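Local coordinates for protein molybdopterin converting factor, subunit 1 (MoaD) (Helicobacter pylori, PDB 3RPF) that probably acts as the small, ubiquitin-like subunit of molybdopterin synthase, carrying sulfur on its C-terminus to the catalytic subunit for building molybdopterin, at residues Val5-Pro10 and Ala28-Lys33; Ile11-Phe16 and Glu34-Trp39. All coordinates share one frame; numbering follows the deposited sequence.

Interaction 1 of 2, residues Val5-Pro10 and Ala28-Lys33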
loop_
_atom_site.group_PDB
_atom_site.type_symbol
_atom_site.label_atom_id
_atom_site.label_comp_id
_atom_site.label_asym_id
_atom_site.label_seq_id
_atom_site.Cartn_x
_atom_site.Cartn_y
_atom_site.Cartn_z
ATOM N N VAL D 5 -10.178 -38.588 -3.392
ATOM C CA VAL D 5 -10.254 -37.498 -4.357
ATOM C C VAL D 5 -11.180 -36.429 -3.793
ATOM O O VAL D 5 -12.339 -36.711 -3.490
ATOM C CB VAL D 5 -10.822 -37.980 -5.708
ATOM C CG1 VAL D 5 -10.810 -36.857 -6.728
ATOM C CG2 VAL D 5 -10.043 -39.193 -6.225
ATOM N N ARG D 6 -10.675 -35.205 -3.632
ATOM C CA ARG D 6 -11.498 -34.114 -3.110
ATOM C C ARG D 6 -11.682 -33.042 -4.169
ATOM O O ARG D 6 -10.808 -32.831 -5.008
ATOM C CB ARG D 6 -10.879 -33.522 -1.844
ATOM C CG ARG D 6 -10.453 -34.563 -0.799
ATOM C CD ARG D 6 -9.912 -33.895 0.462
ATOM N NE ARG D 6 -8.799 -32.988 0.168
ATOM C CZ ARG D 6 -8.273 -32.135 1.047
ATOM N NH1 ARG D 6 -8.760 -32.058 2.281
ATOM N NH2 ARG D 6 -7.261 -31.351 0.694
ATOM N N PHE D 7 -12.825 -32.365 -4.132
ATOM C CA PHE D 7 -13.151 -31.359 -5.138
ATOM C C PHE D 7 -13.429 -30.016 -4.464
ATOM O O PHE D 7 -14.376 -29.891 -3.691
ATOM C CB PHE D 7 -14.364 -31.817 -5.954
ATOM C CG PHE D 7 -14.194 -33.187 -6.576
ATOM C CD1 PHE D 7 -13.457 -33.342 -7.740
ATOM C CD2 PHE D 7 -14.759 -34.309 -5.993
ATOM C CE1 PHE D 7 -13.287 -34.580 -8.317
ATOM C CE2 PHE D 7 -14.593 -35.572 -6.566
ATOM C CZ PHE D 7 -13.857 -35.705 -7.734
ATOM N N PHE D 8 -12.599 -29.035 -4.755
ATOM C CA PHE D 8 -12.685 -27.745 -4.106
ATOM C C PHE D 8 -13.496 -26.704 -4.863
ATOM O O PHE D 8 -13.715 -26.815 -6.056
ATOM C CB PHE D 8 -11.284 -27.223 -3.808
ATOM C CG PHE D 8 -10.686 -27.792 -2.565
ATOM C CD1 PHE D 8 -10.978 -27.251 -1.341
ATOM C CD2 PHE D 8 -9.844 -28.878 -2.624
ATOM C CE1 PHE D 8 -10.433 -27.765 -0.206
ATOM C CE2 PHE D 8 -9.292 -29.397 -1.488
ATOM C CZ PHE D 8 -9.590 -28.837 -0.275
ATOM N N GLY D 9 -13.931 -25.691 -4.138
ATOM C CA GLY D 9 -14.664 -24.597 -4.730
ATOM C C GLY D 9 -15.958 -24.951 -5.418
ATOM O O GLY D 9 -16.785 -25.648 -4.867
ATOM N N PRO D 10 -16.123 -24.458 -6.632
ATOM C CA PRO D 10 -17.369 -24.599 -7.393
ATOM C C PRO D 10 -17.753 -26.031 -7.762
ATOM O O PRO D 10 -18.925 -26.276 -8.021
ATOM C CB PRO D 10 -17.103 -23.771 -8.654
ATOM C CG PRO D 10 -15.643 -23.623 -8.716
ATOM C CD PRO D 10 -15.189 -23.560 -7.306
ATOM N N ALA D 28 -7.983 -41.394 -16.347
ATOM C CA ALA D 28 -9.021 -42.086 -17.122
ATOM C C ALA D 28 -10.365 -42.262 -16.395
ATOM O O ALA D 28 -11.430 -42.111 -17.001
ATOM C CB ALA D 28 -8.507 -43.435 -17.635
ATOM N N ILE D 29 -10.316 -42.585 -15.106
ATOM C CA ILE D 29 -11.538 -42.750 -14.314
ATOM C C ILE D 29 -12.276 -41.430 -14.048
ATOM O O ILE D 29 -13.506 -41.382 -14.088
ATOM C CB ILE D 29 -11.254 -43.490 -12.988
ATOM C CG1 ILE D 29 -11.917 -42.782 -11.801
ATOM C CG2 ILE D 29 -9.763 -43.603 -12.762
ATOM C CD1 ILE D 29 -11.750 -43.523 -10.479
ATOM N N LEU D 30 -11.536 -40.358 -13.783
ATOM C CA LEU D 30 -12.184 -39.065 -13.594
ATOM C C LEU D 30 -12.682 -38.556 -14.943
ATOM O O LEU D 30 -13.645 -37.790 -15.010
ATOM C CB LEU D 30 -11.232 -38.042 -12.965
ATOM C CG LEU D 30 -10.832 -38.244 -11.503
ATOM C CD1 LEU D 30 -10.095 -37.004 -10.998
ATOM C CD2 LEU D 30 -12.040 -38.548 -10.621
ATOM N N GLN D 31 -12.017 -38.987 -16.012
ATOM C CA GLN D 31 -12.364 -38.560 -17.364
ATOM C C GLN D 31 -13.664 -39.181 -17.853
ATOM O O GLN D 31 -14.187 -38.781 -18.895
ATOM C CB GLN D 31 -11.227 -38.879 -18.346
ATOM C CG GLN D 31 -10.000 -37.984 -18.184
ATOM C CD GLN D 31 -9.088 -38.011 -19.395
ATOM O OE1 GLN D 31 -9.543 -38.165 -20.528
ATOM N NE2 GLN D 31 -7.793 -37.848 -19.162
ATOM N N GLU D 32 -14.180 -40.151 -17.097
ATOM C CA GLU D 32 -15.435 -40.831 -17.438
ATOM C C GLU D 32 -16.607 -40.372 -16.562
ATOM O O GLU D 32 -17.766 -40.677 -16.859
ATOM C CB GLU D 32 -15.276 -42.352 -17.364
ATOM N N LYS D 33 -16.311 -39.638 -15.491
ATOM C CA LYS D 33 -17.369 -39.011 -14.697
ATOM C C LYS D 33 -17.817 -37.714 -15.377
ATOM O O LYS D 33 -17.002 -36.822 -15.627
ATOM C CB LYS D 33 -16.890 -38.732 -13.272
#
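Leu30 reaches down from the short helix 27-30 to meet Val5 and Phe7 on strand 4-7. Its CB starts the chain off toward the strand, and CG, turned anti to the carbonyl carbon (chi1 -70°), carries the branch point farther in the same direction. There the two methyls divide the work. CD1 settles against Val5 CG1 at 4.3 Å, one aliphatic tip against another, while CD2 comes to the edge of the Phe7 ring, close to its plane, 4.4 Å from CZ. A forked leucine suits this place because one side chain can touch two neighbours on the same face of the strand. The backbones stay far apart, with CA of Val5 and CA of Leu30 9.6 Å from each other, a gap that Leu30 spans with the help of the short Val5 side chain. This is the layout of the beta-grasp fold of the ubiquitin clan: a helix lies over one face of a mixed sheet in which the first strand runs parallel to the last, here 64-68. Leu67 of that strand packs beside Val5 and Phe7, and Phe16 also packs on Leu30. Arg6, and Phe8 just past the strand's end, turn to the other side. Phe8 CZ lies 3.6 Å above the plane of the Arg6 guanidinium, toward its rim, and Arg6 NH2, hydrogen-bonded to Ser66, sits in the plane of the Phe8 ring at its edge. The Phe8 ring in turn stacks on Tyr54 of the molybdopterin synthase catalytic subunit. Just past Leu30 the chain turns, Lys33 N bonding to Leu30 O at 3.3 Å.

Interaction 2 of 2, residues Ile11-Phe16 and Glu34-Trp39; sequences IKEENF and EGLKEW
The two loop segments pass in roughly opposite directions, and their CA atoms come nearest at Ile11 and Trp39, 7.6 Å apart, and at Glu13 and Gly35, 6.6 Å apart. Ile11 makes the main contact with its CG1 methylene, which stands almost exactly over the five-membered ring of Trp39, 3.7 Å from the centroid and only 2° off the ring normal. This is a CH-pi contact. With chi1 at -63°, CG1 lies beside the backbone N and CG2 anti to it, which leaves the longer branch to press on the indole. Toward the rim of the opposite face lies the CB of its own chain neighbour Glu38, 4.0 Å above the plane, and Gly35 O lies in the plane at the ring edge. A broad flat side chain suits the place because it offers a whole face to the isoleucine. In the beta-grasp fold the first of these loops follows strand 4-7 and the second links helix 27-30 to strand 44-47, so the contact joins two connections beside the sheet. Pro10 and Pro69 also pack on Trp39, as does Tyr133 of the catalytic subunit. Farther along, Leu36 CD1 touches Glu13 CB at 4.1 Å. Glu13 holds CG anti to its own N (chi1 176°) and then turns about the CB-CG bond; it is the CB methylene that Leu36 meets. Leu36 is buried, which suits a branched hydrocarbon. Its carbonyl O accepts a hydrogen bond from Trp39 N at 2.9 Å, curling the chain so that the indole comes round to Ile11.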
loop_
_atom_site.group_PDB
_atom_site.type_symbol
_atom_site.label_atom_id
_atom_site.label_comp_id
_atom_site.label_asym_id
_atom_site.label_seq_id
_atom_site.Cartn_x
_atom_site.Cartn_y
_atom_site.Cartn_z
ATOM N N ILE D 11 -16.795 -26.947 -7.824
ATOM C CA ILE D 11 -17.117 -28.290 -8.259
ATOM C C ILE D 11 -18.195 -28.893 -7.377
ATOM O O ILE D 11 -18.155 -28.786 -6.172
ATOM C CB ILE D 11 -15.917 -29.191 -8.200
ATOM C CG1 ILE D 11 -14.846 -28.700 -9.154
ATOM C CG2 ILE D 11 -16.319 -30.585 -8.569
ATOM C CD1 ILE D 11 -13.541 -29.332 -8.926
ATOM N N LYS D 12 -19.229 -29.406 -8.027
ATOM C CA LYS D 12 -20.355 -30.077 -7.386
ATOM C C LYS D 12 -20.140 -31.484 -6.791
ATOM O O LYS D 12 -20.692 -31.830 -5.765
ATOM C CB LYS D 12 -21.580 -30.023 -8.296
ATOM C CG LYS D 12 -22.172 -28.642 -8.404
ATOM C CD LYS D 12 -22.775 -28.195 -7.087
ATOM C CE LYS D 12 -23.722 -27.021 -7.269
ATOM N NZ LYS D 12 -23.718 -26.507 -8.656
ATOM N N GLU D 13 -19.369 -32.299 -7.477
ATOM C CA GLU D 13 -19.133 -33.675 -7.045
ATOM C C GLU D 13 -18.726 -33.798 -5.574
ATOM O O GLU D 13 -17.963 -32.981 -5.060
ATOM C CB GLU D 13 -18.063 -34.330 -7.917
ATOM C CG GLU D 13 -17.690 -35.747 -7.474
ATOM C CD GLU D 13 -18.788 -36.769 -7.755
ATOM O OE1 GLU D 13 -19.678 -36.466 -8.579
ATOM O OE2 GLU D 13 -18.757 -37.876 -7.158
ATOM N N GLU D 14 -19.233 -34.830 -4.905
ATOM C CA GLU D 14 -18.816 -35.143 -3.541
ATOM C C GLU D 14 -17.485 -35.892 -3.561
ATOM O O GLU D 14 -17.227 -36.678 -4.475
ATOM C CB GLU D 14 -19.878 -36.000 -2.835
ATOM N N ASN D 15 -16.631 -35.637 -2.573
ATOM C CA ASN D 15 -15.376 -36.364 -2.468
ATOM C C ASN D 15 -15.642 -37.856 -2.307
ATOM O O ASN D 15 -16.622 -38.247 -1.664
ATOM C CB ASN D 15 -14.554 -35.849 -1.286
ATOM C CG ASN D 15 -14.343 -34.345 -1.339
ATOM O OD1 ASN D 15 -14.588 -33.717 -2.365
ATOM N ND2 ASN D 15 -13.881 -33.764 -0.234
ATOM N N PHE D 16 -14.779 -38.681 -2.898
ATOM C CA PHE D 16 -14.909 -40.135 -2.770
ATOM C C PHE D 16 -13.565 -40.822 -2.530
ATOM O O PHE D 16 -12.531 -40.156 -2.407
ATOM C CB PHE D 16 -15.624 -40.747 -3.980
ATOM C CG PHE D 16 -14.917 -40.525 -5.296
ATOM C CD1 PHE D 16 -15.273 -39.466 -6.122
ATOM C CD2 PHE D 16 -13.919 -41.393 -5.719
ATOM C CE1 PHE D 16 -14.634 -39.274 -7.339
ATOM C CE2 PHE D 16 -13.274 -41.199 -6.934
ATOM C CZ PHE D 16 -13.630 -40.139 -7.740
ATOM N N GLU D 34 -19.110 -37.612 -15.682
ATOM C CA GLU D 34 -19.617 -36.495 -16.485
ATOM C C GLU D 34 -19.721 -35.167 -15.730
ATOM O O GLU D 34 -19.775 -34.098 -16.344
ATOM C CB GLU D 34 -20.970 -36.844 -17.108
ATOM N N GLY D 35 -19.775 -35.237 -14.405
ATOM C CA GLY D 35 -19.840 -34.039 -13.594
ATOM C C GLY D 35 -18.501 -33.329 -13.586
ATOM O O GLY D 35 -18.352 -32.268 -12.973
ATOM N N LEU D 36 -17.525 -33.920 -14.275
ATOM C CA LEU D 36 -16.155 -33.418 -14.268
ATOM C C LEU D 36 -15.676 -32.956 -15.641
ATOM O O LEU D 36 -14.586 -32.408 -15.760
ATOM C CB LEU D 36 -15.196 -34.487 -13.738
ATOM C CG LEU D 36 -15.025 -34.624 -12.229
ATOM C CD1 LEU D 36 -16.353 -34.940 -11.572
ATOM C CD2 LEU D 36 -14.007 -35.711 -11.917
ATOM N N LYS D 37 -16.471 -33.187 -16.682
ATOM C CA LYS D 37 -16.059 -32.778 -18.025
ATOM C C LYS D 37 -15.884 -31.261 -18.118
ATOM O O LYS D 37 -15.036 -30.770 -18.862
ATOM C CB LYS D 37 -17.047 -33.282 -19.085
ATOM N N GLU D 38 -16.689 -30.530 -17.350
ATOM C CA GLU D 38 -16.617 -29.071 -17.287
ATOM C C GLU D 38 -15.281 -28.607 -16.724
ATOM O O GLU D 38 -14.832 -27.495 -16.998
ATOM C CB GLU D 38 -17.730 -28.528 -16.371
ATOM C CG GLU D 38 -19.152 -28.661 -16.909
ATOM C CD GLU D 38 -19.648 -30.103 -16.974
ATOM O OE1 GLU D 38 -19.424 -30.866 -16.007
ATOM O OE2 GLU D 38 -20.272 -30.469 -17.997
ATOM N N TRP D 39 -14.655 -29.474 -15.937
ATOM C CA TRP D 39 -13.636 -29.053 -14.983
ATOM C C TRP D 39 -12.194 -29.464 -15.270
ATOM O O TRP D 39 -11.261 -28.710 -14.973
ATOM C CB TRP D 39 -14.019 -29.537 -13.575
ATOM C CG TRP D 39 -15.202 -28.817 -13.015
ATOM C CD1 TRP D 39 -16.413 -29.349 -12.686
ATOM C CD2 TRP D 39 -15.292 -27.413 -12.738
ATOM N NE1 TRP D 39 -17.248 -28.368 -12.210
ATOM C CE2 TRP D 39 -16.585 -27.169 -12.236
ATOM C CE3 TRP D 39 -14.403 -26.339 -12.866
ATOM C CZ2 TRP D 39 -17.010 -25.892 -11.856
ATOM C CZ3 TRP D 39 -14.825 -25.077 -12.490
ATOM C CH2 TRP D 39 -16.115 -24.863 -11.991
#

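The two interactions follow directly on each other along both chain segments, their centres about 5 Å apart, and they share one apolar layer. Leu36 of interaction 2 packs on Leu30 and Phe7 of interaction 1, and Glu13 also packs on Phe7. Polar bonds tie the strand to the loop that follows it: Val5 N lies 3.0 Å from Phe16 O, and Phe7 N 2.8 Å from Asn15 OD1, both probable hydrogen bonds. Both contacts also border the catalytic subunit, through Leu30 on its Leu147 and Trp39 on its Tyr133. They belong to the globular body from which the C-terminal Gly-Gly tail, the probable sulfur carrier, extends.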